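Local coordinates for protein esterase (Xanthomonas oryzae pv. oryzae, PDB 3H2G) that hydrolyses ester bonds as a cell wall-degrading enzyme that the bacterium uses in pathogenesis on rice, at residues V46-Y51 and L128-Y133; N223-N228 and T338-N343; L234-I239 and Q255-P260; P267-K272 and T276-N281. All blocks are in the same frame, centred on the assembly; numbering follows the deposited sequence.

Contact 1 of 4, residues V46-Y51 and L128-Y133; sequences VAEFTY and LGKSNY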
loop_
_atom_site.group_PDB
_atom_site.type_symbol
_atom_site.label_atom_id
_atom_site.label_comp_id
_atom_site.label_asym_id
_atom_site.label_seq_id
_atom_site.Cartn_x
_atom_site.Cartn_y
_atom_site.Cartn_z
ATOM N N VAL A 46 -3.159 13.720 -15.278
ATOM C CA VAL A 46 -2.499 12.465 -14.954
ATOM C C VAL A 46 -1.138 12.380 -15.632
ATOM O O VAL A 46 -1.029 12.515 -16.851
ATOM C CB VAL A 46 -3.342 11.252 -15.403
ATOM C CG1 VAL A 46 -2.647 9.954 -15.003
ATOM C CG2 VAL A 46 -4.727 11.330 -14.785
ATOM N N ALA A 47 -0.103 12.161 -14.832
ATOM C CA ALA A 47 1.251 12.045 -15.351
ATOM C C ALA A 47 1.899 10.772 -14.828
ATOM O O ALA A 47 1.481 10.218 -13.811
ATOM C CB ALA A 47 2.080 13.261 -14.940
ATOM N N GLU A 48 2.909 10.301 -15.550
ATOM C CA GLU A 48 3.641 9.108 -15.163
ATOM C C GLU A 48 5.112 9.484 -15.208
ATOM O O GLU A 48 5.487 10.476 -15.839
ATOM C CB GLU A 48 3.357 7.959 -16.135
ATOM C CG GLU A 48 3.794 8.229 -17.567
ATOM C CD GLU A 48 3.342 7.150 -18.528
ATOM O OE1 GLU A 48 3.664 7.256 -19.730
ATOM O OE2 GLU A 48 2.663 6.198 -18.088
ATOM N N PHE A 49 5.948 8.705 -14.536
ATOM C CA PHE A 49 7.369 9.004 -14.527
ATOM C C PHE A 49 8.192 7.825 -14.025
ATOM O O PHE A 49 7.661 6.902 -13.404
ATOM C CB PHE A 49 7.626 10.252 -13.664
ATOM C CG PHE A 49 7.275 10.078 -12.206
ATOM C CD1 PHE A 49 8.228 9.631 -11.294
ATOM C CD2 PHE A 49 5.986 10.346 -11.749
ATOM C CE1 PHE A 49 7.900 9.452 -9.942
ATOM C CE2 PHE A 49 5.645 10.169 -10.399
ATOM C CZ PHE A 49 6.604 9.722 -9.498
ATOM N N THR A 50 9.486 7.843 -14.331
ATOM C CA THR A 50 10.392 6.797 -13.871
ATOM C C THR A 50 11.507 7.520 -13.138
ATOM O O THR A 50 11.816 8.674 -13.447
ATOM C CB THR A 50 10.973 5.967 -15.035
ATOM O OG1 THR A 50 11.723 6.816 -15.912
ATOM C CG2 THR A 50 9.847 5.298 -15.813
ATOM N N TYR A 51 12.108 6.856 -12.159
ATOM C CA TYR A 51 13.155 7.498 -11.380
ATOM C C TYR A 51 14.173 6.528 -10.811
ATOM O O TYR A 51 13.968 5.314 -10.803
ATOM C CB TYR A 51 12.521 8.288 -10.231
ATOM C CG TYR A 51 11.674 7.432 -9.305
ATOM C CD1 TYR A 51 10.379 7.043 -9.662
ATOM C CD2 TYR A 51 12.176 6.993 -8.079
ATOM C CE1 TYR A 51 9.605 6.233 -8.819
ATOM C CE2 TYR A 51 11.415 6.181 -7.229
ATOM C CZ TYR A 51 10.131 5.807 -7.605
ATOM O OH TYR A 51 9.377 5.013 -6.766
ATOM N N LEU A 128 7.755 -3.704 -9.892
ATOM C CA LEU A 128 6.462 -3.565 -10.557
ATOM C C LEU A 128 6.496 -2.383 -11.518
ATOM O O LEU A 128 7.406 -1.560 -11.462
ATOM C CB LEU A 128 5.355 -3.362 -9.518
ATOM C CG LEU A 128 5.216 -4.489 -8.489
ATOM C CD1 LEU A 128 4.225 -4.076 -7.411
ATOM C CD2 LEU A 128 4.771 -5.776 -9.183
ATOM N N GLY A 129 5.501 -2.297 -12.397
ATOM C CA GLY A 129 5.477 -1.205 -13.354
ATOM C C GLY A 129 6.712 -1.250 -14.235
ATOM O O GLY A 129 7.066 -2.308 -14.754
ATOM N N LYS A 130 7.385 -0.113 -14.395
ATOM C CA LYS A 130 8.581 -0.052 -15.233
ATOM C C LYS A 130 9.888 -0.310 -14.477
ATOM O O LYS A 130 10.973 -0.141 -15.033
ATOM C CB LYS A 130 8.666 1.311 -15.920
ATOM C CG LYS A 130 7.543 1.602 -16.900
ATOM C CD LYS A 130 7.744 2.975 -17.529
ATOM C CE LYS A 130 6.655 3.308 -18.531
ATOM N NZ LYS A 130 6.881 4.653 -19.149
ATOM N N SER A 131 9.789 -0.725 -13.220
ATOM C CA SER A 131 10.980 -0.984 -12.414
ATOM C C SER A 131 11.855 -2.096 -12.986
ATOM O O SER A 131 11.352 -3.062 -13.565
ATOM C CB SER A 131 10.577 -1.348 -10.984
ATOM O OG SER A 131 11.710 -1.722 -10.219
ATOM N N ASN A 132 13.167 -1.960 -12.821
ATOM C CA ASN A 132 14.092 -2.973 -13.315
ATOM C C ASN A 132 14.403 -4.048 -12.275
ATOM O O ASN A 132 15.220 -4.934 -12.524
ATOM C CB ASN A 132 15.401 -2.326 -13.802
ATOM C CG ASN A 132 16.180 -1.632 -12.692
ATOM O OD1 ASN A 132 15.757 -1.596 -11.530
ATOM N ND2 ASN A 132 17.335 -1.070 -13.052
ATOM N N TYR A 133 13.748 -3.988 -11.119
ATOM C CA TYR A 133 14.001 -4.981 -10.072
ATOM C C TYR A 133 13.424 -6.349 -10.454
ATOM O O TYR A 133 12.304 -6.445 -10.950
ATOM C CB TYR A 133 13.423 -4.508 -8.733
ATOM C CG TYR A 133 14.382 -4.690 -7.572
ATOM C CD1 TYR A 133 15.637 -4.074 -7.577
ATOM C CD2 TYR A 133 14.042 -5.485 -6.476
ATOM C CE1 TYR A 133 16.530 -4.246 -6.518
ATOM C CE2 TYR A 133 14.927 -5.664 -5.411
ATOM C CZ TYR A 133 16.169 -5.044 -5.440
ATOM O OH TYR A 133 17.048 -5.227 -4.400
#

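Contact 2 of 4, residues N223-N228 and T338-N343; sequences NAVGEN and TVPLKN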
loop_
_atom_site.group_PDB
_atom_site.type_symbol
_atom_site.label_atom_id
_atom_site.label_comp_id
_atom_site.label_asym_id
_atom_site.label_seq_id
_atom_site.Cartn_x
_atom_site.Cartn_y
_atom_site.Cartn_z
ATOM N N ASN A 223 -10.067 -16.058 10.904
ATOM C CA ASN A 223 -9.690 -15.325 12.100
ATOM C C ASN A 223 -10.966 -14.979 12.857
ATOM O O ASN A 223 -12.054 -15.403 12.468
ATOM C CB ASN A 223 -8.919 -14.057 11.727
ATOM C CG ASN A 223 -9.643 -13.216 10.698
ATOM O OD1 ASN A 223 -10.779 -12.797 10.910
ATOM N ND2 ASN A 223 -8.985 -12.962 9.574
ATOM N N ALA A 224 -10.832 -14.210 13.931
ATOM C CA ALA A 224 -11.977 -13.826 14.750
ATOM C C ALA A 224 -13.066 -13.092 13.979
ATOM O O ALA A 224 -14.236 -13.138 14.360
ATOM C CB ALA A 224 -11.509 -12.970 15.926
ATOM N N VAL A 225 -12.683 -12.418 12.898
ATOM C CA VAL A 225 -13.638 -11.665 12.090
ATOM C C VAL A 225 -14.347 -12.546 11.068
ATOM O O VAL A 225 -15.563 -12.469 10.906
ATOM C CB VAL A 225 -12.940 -10.503 11.340
ATOM C CG1 VAL A 225 -13.968 -9.684 10.572
ATOM C CG2 VAL A 225 -12.188 -9.622 12.330
ATOM N N GLY A 226 -13.579 -13.377 10.376
ATOM C CA GLY A 226 -14.166 -14.250 9.377
ATOM C C GLY A 226 -13.117 -15.023 8.608
ATOM O O GLY A 226 -11.973 -15.138 9.044
ATOM N N GLU A 227 -13.507 -15.547 7.453
ATOM C CA GLU A 227 -12.601 -16.322 6.619
ATOM C C GLU A 227 -11.601 -15.444 5.868
ATOM O O GLU A 227 -11.971 -14.432 5.273
ATOM C CB GLU A 227 -13.405 -17.151 5.613
ATOM C CG GLU A 227 -12.553 -17.884 4.587
ATOM C CD GLU A 227 -13.392 -18.594 3.544
ATOM O OE1 GLU A 227 -13.973 -19.655 3.861
ATOM O OE2 GLU A 227 -13.480 -18.081 2.411
ATOM N N ASN A 228 -10.333 -15.841 5.908
ATOM C CA ASN A 228 -9.275 -15.120 5.213
ATOM C C ASN A 228 -9.189 -15.733 3.822
ATOM O O ASN A 228 -8.206 -16.382 3.457
ATOM C CB ASN A 228 -7.947 -15.277 5.955
ATOM C CG ASN A 228 -6.807 -14.588 5.250
ATOM O OD1 ASN A 228 -6.977 -13.503 4.689
ATOM N ND2 ASN A 228 -5.629 -15.206 5.281
ATOM N N THR A 338 -9.797 -9.729 5.961
ATOM C CA THR A 338 -8.517 -9.899 5.275
ATOM C C THR A 338 -7.412 -9.262 6.119
ATOM O O THR A 338 -6.347 -9.850 6.320
ATOM C CB THR A 338 -8.547 -9.267 3.865
ATOM O OG1 THR A 338 -9.513 -9.955 3.056
ATOM C CG2 THR A 338 -7.179 -9.376 3.201
ATOM N N VAL A 339 -7.678 -8.059 6.615
ATOM C CA VAL A 339 -6.738 -7.352 7.478
ATOM C C VAL A 339 -7.546 -6.857 8.678
ATOM O O VAL A 339 -8.098 -5.754 8.656
ATOM C CB VAL A 339 -6.090 -6.142 6.757
ATOM C CG1 VAL A 339 -5.158 -5.404 7.715
ATOM C CG2 VAL A 339 -5.312 -6.620 5.535
ATOM N N PRO A 340 -7.643 -7.680 9.738
ATOM C CA PRO A 340 -8.394 -7.313 10.941
ATOM C C PRO A 340 -8.008 -5.959 11.520
ATOM O O PRO A 340 -6.832 -5.595 11.549
ATOM C CB PRO A 340 -8.094 -8.467 11.892
ATOM C CG PRO A 340 -8.004 -9.637 10.946
ATOM C CD PRO A 340 -7.156 -9.070 9.832
ATOM N N LEU A 341 -9.011 -5.218 11.982
ATOM C CA LEU A 341 -8.786 -3.899 12.560
ATOM C C LEU A 341 -7.914 -4.011 13.807
ATOM O O LEU A 341 -7.412 -3.009 14.321
ATOM C CB LEU A 341 -10.129 -3.241 12.897
ATOM C CG LEU A 341 -10.109 -1.746 13.229
ATOM C CD1 LEU A 341 -9.418 -0.970 12.112
ATOM C CD2 LEU A 341 -11.545 -1.257 13.416
ATOM N N LYS A 342 -7.740 -5.239 14.290
ATOM C CA LYS A 342 -6.898 -5.496 15.454
ATOM C C LYS A 342 -5.520 -4.886 15.200
ATOM O O LYS A 342 -4.819 -4.496 16.129
ATOM C CB LYS A 342 -6.753 -7.004 15.684
ATOM C CG LYS A 342 -5.766 -7.375 16.787
ATOM C CD LYS A 342 -5.499 -8.878 16.835
ATOM C CE LYS A 342 -4.435 -9.205 17.887
ATOM N NZ LYS A 342 -4.045 -10.640 17.903
ATOM N N ASN A 343 -5.139 -4.810 13.927
ATOM C CA ASN A 343 -3.850 -4.243 13.543
ATOM C C ASN A 343 -3.706 -2.801 14.012
ATOM O O ASN A 343 -2.672 -2.420 14.567
ATOM C CB ASN A 343 -3.685 -4.308 12.022
ATOM C CG ASN A 343 -3.206 -5.663 11.551
ATOM O OD1 ASN A 343 -2.030 -5.998 11.695
ATOM N ND2 ASN A 343 -4.116 -6.456 10.998
HETATM O O HOH W 1 -8.538 -12.619 2.633
#

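Contact 3 of 4, residues L234-I239 and Q255-P260; sequences LGSYAI and QVFQDP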
loop_
_atom_site.group_PDB
_atom_site.type_symbol
_atom_site.label_atom_id
_atom_site.label_comp_id
_atom_site.label_asym_id
_atom_site.label_seq_id
_atom_site.Cartn_x
_atom_site.Cartn_y
_atom_site.Cartn_z
ATOM N N LEU A 234 -2.241 -14.216 -0.877
ATOM C CA LEU A 234 -1.457 -13.234 -0.130
ATOM C C LEU A 234 -0.325 -13.888 0.664
ATOM O O LEU A 234 0.784 -13.354 0.741
ATOM C CB LEU A 234 -2.375 -12.440 0.807
ATOM C CG LEU A 234 -3.487 -11.660 0.097
ATOM C CD1 LEU A 234 -4.411 -11.010 1.117
ATOM C CD2 LEU A 234 -2.870 -10.610 -0.810
ATOM N N GLY A 235 -0.606 -15.045 1.251
ATOM C CA GLY A 235 0.412 -15.747 2.010
ATOM C C GLY A 235 1.541 -16.204 1.102
ATOM O O GLY A 235 2.715 -16.114 1.464
ATOM N N SER A 236 1.190 -16.702 -0.081
ATOM C CA SER A 236 2.197 -17.158 -1.036
ATOM C C SER A 236 3.059 -15.991 -1.513
ATOM O O SER A 236 4.278 -16.117 -1.625
ATOM C CB SER A 236 1.525 -17.850 -2.225
ATOM O OG SER A 236 0.876 -19.042 -1.800
ATOM N N TYR A 237 2.429 -14.855 -1.796
ATOM C CA TYR A 237 3.178 -13.677 -2.243
ATOM C C TYR A 237 4.193 -13.304 -1.152
ATOM O O TYR A 237 5.365 -13.048 -1.431
ATOM C CB TYR A 237 2.212 -12.509 -2.491
ATOM C CG TYR A 237 2.718 -11.436 -3.444
ATOM C CD1 TYR A 237 1.825 -10.555 -4.056
ATOM C CD2 TYR A 237 4.075 -11.324 -3.766
ATOM C CE1 TYR A 237 2.262 -9.594 -4.968
ATOM C CE2 TYR A 237 4.526 -10.364 -4.683
ATOM C CZ TYR A 237 3.609 -9.505 -5.280
ATOM O OH TYR A 237 4.023 -8.568 -6.197
ATOM N N ALA A 238 3.735 -13.295 0.096
ATOM C CA ALA A 238 4.590 -12.954 1.231
ATOM C C ALA A 238 5.790 -13.884 1.386
ATOM O O ALA A 238 6.912 -13.422 1.590
ATOM C CB ALA A 238 3.770 -12.954 2.518
ATOM N N ILE A 239 5.552 -15.190 1.305
ATOM C CA ILE A 239 6.625 -16.175 1.451
ATOM C C ILE A 239 7.669 -16.055 0.340
ATOM O O ILE A 239 8.872 -15.989 0.608
ATOM C CB ILE A 239 6.048 -17.612 1.466
ATOM C CG1 ILE A 239 5.194 -17.803 2.723
ATOM C CG2 ILE A 239 7.180 -18.642 1.403
ATOM C CD1 ILE A 239 4.399 -19.099 2.745
ATOM N N GLN A 255 10.429 -27.043 -0.039
ATOM C CA GLN A 255 10.626 -27.121 1.405
ATOM C C GLN A 255 9.401 -26.566 2.123
ATOM O O GLN A 255 9.092 -26.957 3.253
ATOM C CB GLN A 255 11.853 -26.305 1.824
ATOM C CG GLN A 255 13.186 -26.912 1.410
ATOM C CD GLN A 255 14.357 -26.001 1.727
ATOM O OE1 GLN A 255 14.529 -25.561 2.866
ATOM N NE2 GLN A 255 15.170 -25.715 0.721
ATOM N N VAL A 256 8.699 -25.664 1.444
ATOM C CA VAL A 256 7.529 -25.002 2.009
ATOM C C VAL A 256 6.186 -25.360 1.370
ATOM O O VAL A 256 5.169 -25.419 2.063
ATOM C CB VAL A 256 7.709 -23.462 1.940
ATOM C CG1 VAL A 256 6.444 -22.753 2.412
ATOM C CG2 VAL A 256 8.907 -23.046 2.789
ATOM N N PHE A 257 6.179 -25.595 0.060
ATOM C CA PHE A 257 4.940 -25.916 -0.645
ATOM C C PHE A 257 4.918 -27.349 -1.157
ATOM O O PHE A 257 5.952 -27.898 -1.540
ATOM C CB PHE A 257 4.738 -24.986 -1.850
ATOM C CG PHE A 257 4.859 -23.518 -1.530
ATOM C CD1 PHE A 257 6.099 -22.888 -1.538
ATOM C CD2 PHE A 257 3.726 -22.762 -1.237
ATOM C CE1 PHE A 257 6.214 -21.524 -1.259
ATOM C CE2 PHE A 257 3.829 -21.398 -0.958
ATOM C CZ PHE A 257 5.076 -20.779 -0.971
ATOM N N GLN A 258 3.732 -27.947 -1.168
ATOM C CA GLN A 258 3.573 -29.307 -1.672
ATOM C C GLN A 258 3.507 -29.223 -3.194
ATOM O O GLN A 258 3.337 -28.140 -3.753
ATOM C CB GLN A 258 2.269 -29.924 -1.153
ATOM C CG GLN A 258 2.221 -30.176 0.348
ATOM C CD GLN A 258 0.976 -30.947 0.754
ATOM O OE1 GLN A 258 0.626 -31.946 0.125
ATOM N NE2 GLN A 258 0.307 -30.494 1.809
ATOM N N ASP A 259 3.656 -30.355 -3.874
ATOM C CA ASP A 259 3.548 -30.340 -5.326
ATOM C C ASP A 259 2.054 -30.332 -5.631
ATOM O O ASP A 259 1.248 -30.766 -4.806
ATOM C CB ASP A 259 4.217 -31.573 -5.949
ATOM C CG ASP A 259 3.855 -32.866 -5.243
ATOM O OD1 ASP A 259 2.919 -32.869 -4.414
ATOM O OD2 ASP A 259 4.514 -33.890 -5.529
ATOM N N PRO A 260 1.656 -29.820 -6.807
ATOM C CA PRO A 260 2.480 -29.249 -7.875
ATOM C C PRO A 260 2.720 -27.754 -7.662
ATOM O O PRO A 260 3.312 -27.079 -8.501
ATOM C CB PRO A 260 1.630 -29.505 -9.112
ATOM C CG PRO A 260 0.263 -29.213 -8.597
ATOM C CD PRO A 260 0.247 -29.908 -7.236
#

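Contact 4 of 4, residues P267-K272 and T276-N281; sequences PLFPGK and TDMFLN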
loop_
_atom_site.group_PDB
_atom_site.type_symbol
_atom_site.label_atom_id
_atom_site.label_comp_id
_atom_site.label_asym_id
_atom_site.label_seq_id
_atom_site.Cartn_x
_atom_site.Cartn_y
_atom_site.Cartn_z
ATOM N N PRO A 267 7.008 -17.944 -10.015
ATOM C CA PRO A 267 6.750 -17.112 -11.201
ATOM C C PRO A 267 5.472 -16.267 -11.140
ATOM O O PRO A 267 5.279 -15.373 -11.960
ATOM C CB PRO A 267 6.690 -18.137 -12.336
ATOM C CG PRO A 267 7.584 -19.240 -11.846
ATOM C CD PRO A 267 7.190 -19.355 -10.397
ATOM N N LEU A 268 4.603 -16.544 -10.172
ATOM C CA LEU A 268 3.341 -15.812 -10.043
ATOM C C LEU A 268 3.407 -14.541 -9.196
ATOM O O LEU A 268 2.525 -13.683 -9.292
ATOM C CB LEU A 268 2.273 -16.715 -9.420
ATOM C CG LEU A 268 1.841 -18.004 -10.120
ATOM C CD1 LEU A 268 0.966 -18.813 -9.166
ATOM C CD2 LEU A 268 1.079 -17.665 -11.403
ATOM N N PHE A 269 4.446 -14.409 -8.378
ATOM C CA PHE A 269 4.524 -13.268 -7.473
ATOM C C PHE A 269 5.784 -12.409 -7.522
ATOM O O PHE A 269 6.721 -12.637 -6.759
ATOM C CB PHE A 269 4.313 -13.778 -6.044
ATOM C CG PHE A 269 3.003 -14.496 -5.847
ATOM C CD1 PHE A 269 1.803 -13.791 -5.846
ATOM C CD2 PHE A 269 2.969 -15.878 -5.676
ATOM C CE1 PHE A 269 0.582 -14.449 -5.679
ATOM C CE2 PHE A 269 1.754 -16.549 -5.508
ATOM C CZ PHE A 269 0.559 -15.832 -5.509
ATOM N N PRO A 270 5.819 -11.396 -8.406
ATOM C CA PRO A 270 4.772 -11.005 -9.357
ATOM C C PRO A 270 4.938 -11.761 -10.671
ATOM O O PRO A 270 5.973 -12.384 -10.903
ATOM C CB PRO A 270 5.007 -9.507 -9.519
ATOM C CG PRO A 270 6.495 -9.422 -9.483
ATOM C CD PRO A 270 6.863 -10.355 -8.331
ATOM N N GLY A 271 3.927 -11.699 -11.531
ATOM C CA GLY A 271 4.013 -12.404 -12.796
ATOM C C GLY A 271 3.075 -11.892 -13.871
ATOM O O GLY A 271 2.763 -10.704 -13.932
ATOM N N LYS A 272 2.615 -12.809 -14.717
ATOM C CA LYS A 272 1.728 -12.476 -15.826
ATOM C C LYS A 272 0.247 -12.418 -15.465
ATOM O O LYS A 272 -0.593 -12.171 -16.330
ATOM C CB LYS A 272 1.934 -13.489 -16.959
ATOM C CG LYS A 272 3.352 -13.524 -17.511
ATOM C CD LYS A 272 3.710 -12.203 -18.174
ATOM C CE LYS A 272 5.129 -12.217 -18.713
ATOM N NZ LYS A 272 5.471 -10.928 -19.377
ATOM N N THR A 276 -6.758 -10.799 -9.089
ATOM C CA THR A 276 -8.160 -10.976 -9.453
ATOM C C THR A 276 -8.302 -12.191 -10.362
ATOM O O THR A 276 -9.163 -13.047 -10.147
ATOM C CB THR A 276 -8.703 -9.743 -10.207
ATOM O OG1 THR A 276 -8.759 -8.621 -9.320
ATOM C CG2 THR A 276 -10.092 -10.024 -10.751
ATOM N N ASP A 277 -7.449 -12.251 -11.380
ATOM C CA ASP A 277 -7.457 -13.352 -12.331
ATOM C C ASP A 277 -7.160 -14.672 -11.623
ATOM O O ASP A 277 -7.846 -15.671 -11.840
ATOM C CB ASP A 277 -6.426 -13.089 -13.436
ATOM C CG ASP A 277 -6.259 -14.266 -14.378
ATOM O OD1 ASP A 277 -7.208 -15.064 -14.516
ATOM O OD2 ASP A 277 -5.179 -14.387 -14.996
ATOM N N MET A 278 -6.143 -14.670 -10.770
ATOM C CA MET A 278 -5.780 -15.878 -10.044
ATOM C C MET A 278 -6.915 -16.389 -9.166
ATOM O O MET A 278 -7.176 -17.591 -9.113
ATOM C CB MET A 278 -4.548 -15.631 -9.172
ATOM C CG MET A 278 -3.252 -15.513 -9.946
ATOM S SD MET A 278 -1.852 -15.389 -8.821
ATOM C CE MET A 278 -1.211 -13.766 -9.249
ATOM N N PHE A 279 -7.589 -15.478 -8.472
ATOM C CA PHE A 279 -8.676 -15.883 -7.595
ATOM C C PHE A 279 -9.919 -16.364 -8.338
ATOM O O PHE A 279 -10.560 -17.331 -7.929
ATOM C CB PHE A 279 -9.070 -14.740 -6.660
ATOM C CG PHE A 279 -10.099 -15.134 -5.642
ATOM C CD1 PHE A 279 -9.800 -16.083 -4.672
ATOM C CD2 PHE A 279 -11.379 -14.592 -5.678
ATOM C CE1 PHE A 279 -10.761 -16.492 -3.751
ATOM C CE2 PHE A 279 -12.350 -14.996 -4.762
ATOM C CZ PHE A 279 -12.039 -15.948 -3.798
ATOM N N LEU A 280 -10.271 -15.686 -9.423
ATOM C CA LEU A 280 -11.455 -16.073 -10.185
ATOM C C LEU A 280 -11.261 -17.384 -10.945
ATOM O O LEU A 280 -12.207 -18.160 -11.104
ATOM C CB LEU A 280 -11.837 -14.964 -11.174
ATOM C CG LEU A 280 -13.031 -15.237 -12.102
ATOM C CD1 LEU A 280 -14.287 -15.454 -11.271
ATOM C CD2 LEU A 280 -13.228 -14.064 -13.060
ATOM N N ASN A 281 -10.041 -17.639 -11.405
ATOM C CA ASN A 281 -9.783 -18.850 -12.172
ATOM C C ASN A 281 -9.070 -19.982 -11.439
ATOM O O ASN A 281 -8.526 -20.893 -12.064
ATOM C CB ASN A 281 -9.044 -18.481 -13.457
ATOM C CG ASN A 281 -9.864 -17.554 -14.337
ATOM O OD1 ASN A 281 -10.982 -17.889 -14.736
ATOM N ND2 ASN A 281 -9.322 -16.377 -14.629
#

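Contact 1 of 4, residues V46-Y51 and L128-Y133
OE1 of Glu48 accepts a hydrogen bond from ND2 of Asn11 and also has NZ of Lys130 nearby. The distance from Glu48 OE1 to Lys130 NZ is 4.2 Å, too long for a salt bridge. The pair is therefore best read as a loose attraction between opposite charges. The other oxygen of this carboxylate, OE2, makes a true salt bridge with NZ of Lys98. Two lysines near one buried glutamate would probably favour its charged form.

Lys130 reaches the strand with a fully extended chain. Its CG is anti to the carbonyl carbon (chi1 -64°), and the remaining torsions are all close to 180°. The stem passes Thr50 at about a right angle. CG2 of Thr50 touches it, 3.6 Å from Lys130 CD and 4.2 Å from Lys130 CB. Thr50 meets the lysine with its methyl group, while its OG1 is hydrogen-bonded to OG1 of Thr9.

The backbone of 128-133 places the lysine. Leu128 to Ser131 form a type II' beta turn, closed by a 3.1 Å bond from Ser131 N to Leu128 O. An ST turn follows, in which Ser131 OG accepts from Tyr133 N.

In the fold, 46-51 belongs to strand 43-54 of the mixed sheet, between strands 7-16 and 60-71. Phe49 and Tyr51 pack on helix 141-162. Glu48 and Thr50 point toward the loop that joins strand 119-123 to that helix.

Contact 2 of 4, residues N223-N228 and T338-N343
The side-chain amide of Asn223 packs against the Pro340 ring, with Asn223 ND2 3.7 Å and Asn223 CG 3.9 Å from Pro340 CG. Asn223 also forms an Asx turn and an Asx motif within its own loop. Its OD1 accepts from Val225 N at 2.8 Å, on a lone pair in the carbonyl plane. The second donor to Asn223 OD1, Gly226 N, stands above that plane. These two bonds fix the amide. They leave ND2 directed to Ala337 O and Ser218 OG, so the asparagine also ties the loop to the residue just before Thr338. Val225 CG2 adds a looser apolar contact, 4.3 Å from Pro340 CB.

The segment 338-343 follows Asp336, the probable acid of a Ser-His-Asp triad in this alpha/beta-hydrolase fold. Asp336 OD1 accepts from the backbone N of both Thr338 and Val339. The Thr338 side chain touches His377, the probable triad histidine, and its OG1 is hydrogen-bonded to Ala374 O. The contact thus borders the likely active site from the side of the acid loop. A water links the two segments, donating to Asn228 OD1 at 2.7 Å and to Thr338 OG1 at 2.9 Å.

Contact 3 of 4, residues L234-I239 and Q255-P260
Helix 231-246 faces a loop without regular structure here, and the backbones stay well apart: the nearest CA atoms are those of Ile239 and Val256, at 8.9 Å. Side chains fill the distance. Ile239 and Phe257 approach from opposite directions. Ile239 CG2 is 3.8 Å from Phe257 CZ and 4.0 Å from Phe257 CE1, and it meets the ring obliquely. The other branch of Ile239 runs beside the backbone N (chi1 -66°). Its end, CD1, touches both loop residues, 4.1 Å from Phe257 CZ and 4.2 Å from Val256 CG1. Val256 CG1 in turn covers one face of the Phe257 ring, 3.8 Å above its plane and toward the rim.

One turn back along the helix, Ser236 OG comes within 3.9 Å of Phe257 CE2. This hydroxyl is hydrogen-bonded to Ile232 O and to Tyr293 OH. The ring of Tyr293 also meets Phe257, with the planes at about 75°. Phe298 touches both Ile239 and Val256, so helix 296-304 adds to the cluster, and Phe310 of helix 309-316 also packs on Ile239.

No hydrogen bond crosses between the two segments. The four touching residues are buried, and the loop is held to the helix by apolar packing, with the polar Ser236 hydroxyl satisfied by its other partners.

Contact 4 of 4, residues P267-K272 and T276-N281
Met278 makes a Met-aromatic contact with Phe269, and this joins helix 275-280 to the loop just before it. Thr276 lies in the first turn of the helix, where its O accepts from Leu280 N at 3.0 Å. Asp277 comes next. Its N is hydrogen-bonded to Ser274 OG, and its OD2 to Gln273 NE2, so the start of the helix is tied to the residues that lead into it.

Met278 then carries the contact. Its CG is anti to the carbonyl carbon (chi1 -73°), and the chain runs extended to SD before bending at chi3 (-118°). The bend turns the methyl group to both loop residues. Met278 CE lies 3.7 Å from Leu268 O and 4.1 Å from Phe269 CE1. Met278 SD is 4.8 Å from the centroid of the Phe269 ring and 45° off its normal, an oblique approach. Leu268 adds its CB, 4.4 Å from Met278 SD. The same CB covers one face of the Phe269 ring, 3.9 Å above its plane. Phe269 is followed by a cis peptide bond to Pro270. Leu233 of helix 231-246 also packs against Met278.

Phe279 turns to that helix as well, touching Leu233, and sets its ring edge-to-face with Phe230. The helix ends at Leu280. Asn281 is the first residue to leave helical angles, yet its backbone N still bonds to Asp277 O at 3.0 Å.

Contacts 2, 3 and 4 involve the long region between strands 198-205 and 328-332, whose regular structure is all helix, while contact 1 joins a sheet strand to the loop after strand 119-123. Contacts 3 and 4 are nested inside the loop closed by contact 2. They are close neighbours, with centres 13 Å apart, and they share a packed seam: Tyr237 CD2 is 3.4 Å from Phe269 CB. Contact 1 reaches this seam through Leu128, whose CD2 is 3.8 Å from Pro270 CB. Contacts 1 and 2 stand on opposite sides of the chain's centre, about 33 Å between centres. Contact 2 borders the probable Ser176-His377-Asp336 triad, and Thr338 CG2 meets Leu234 CD1 of contact 3 at 3.8 Å.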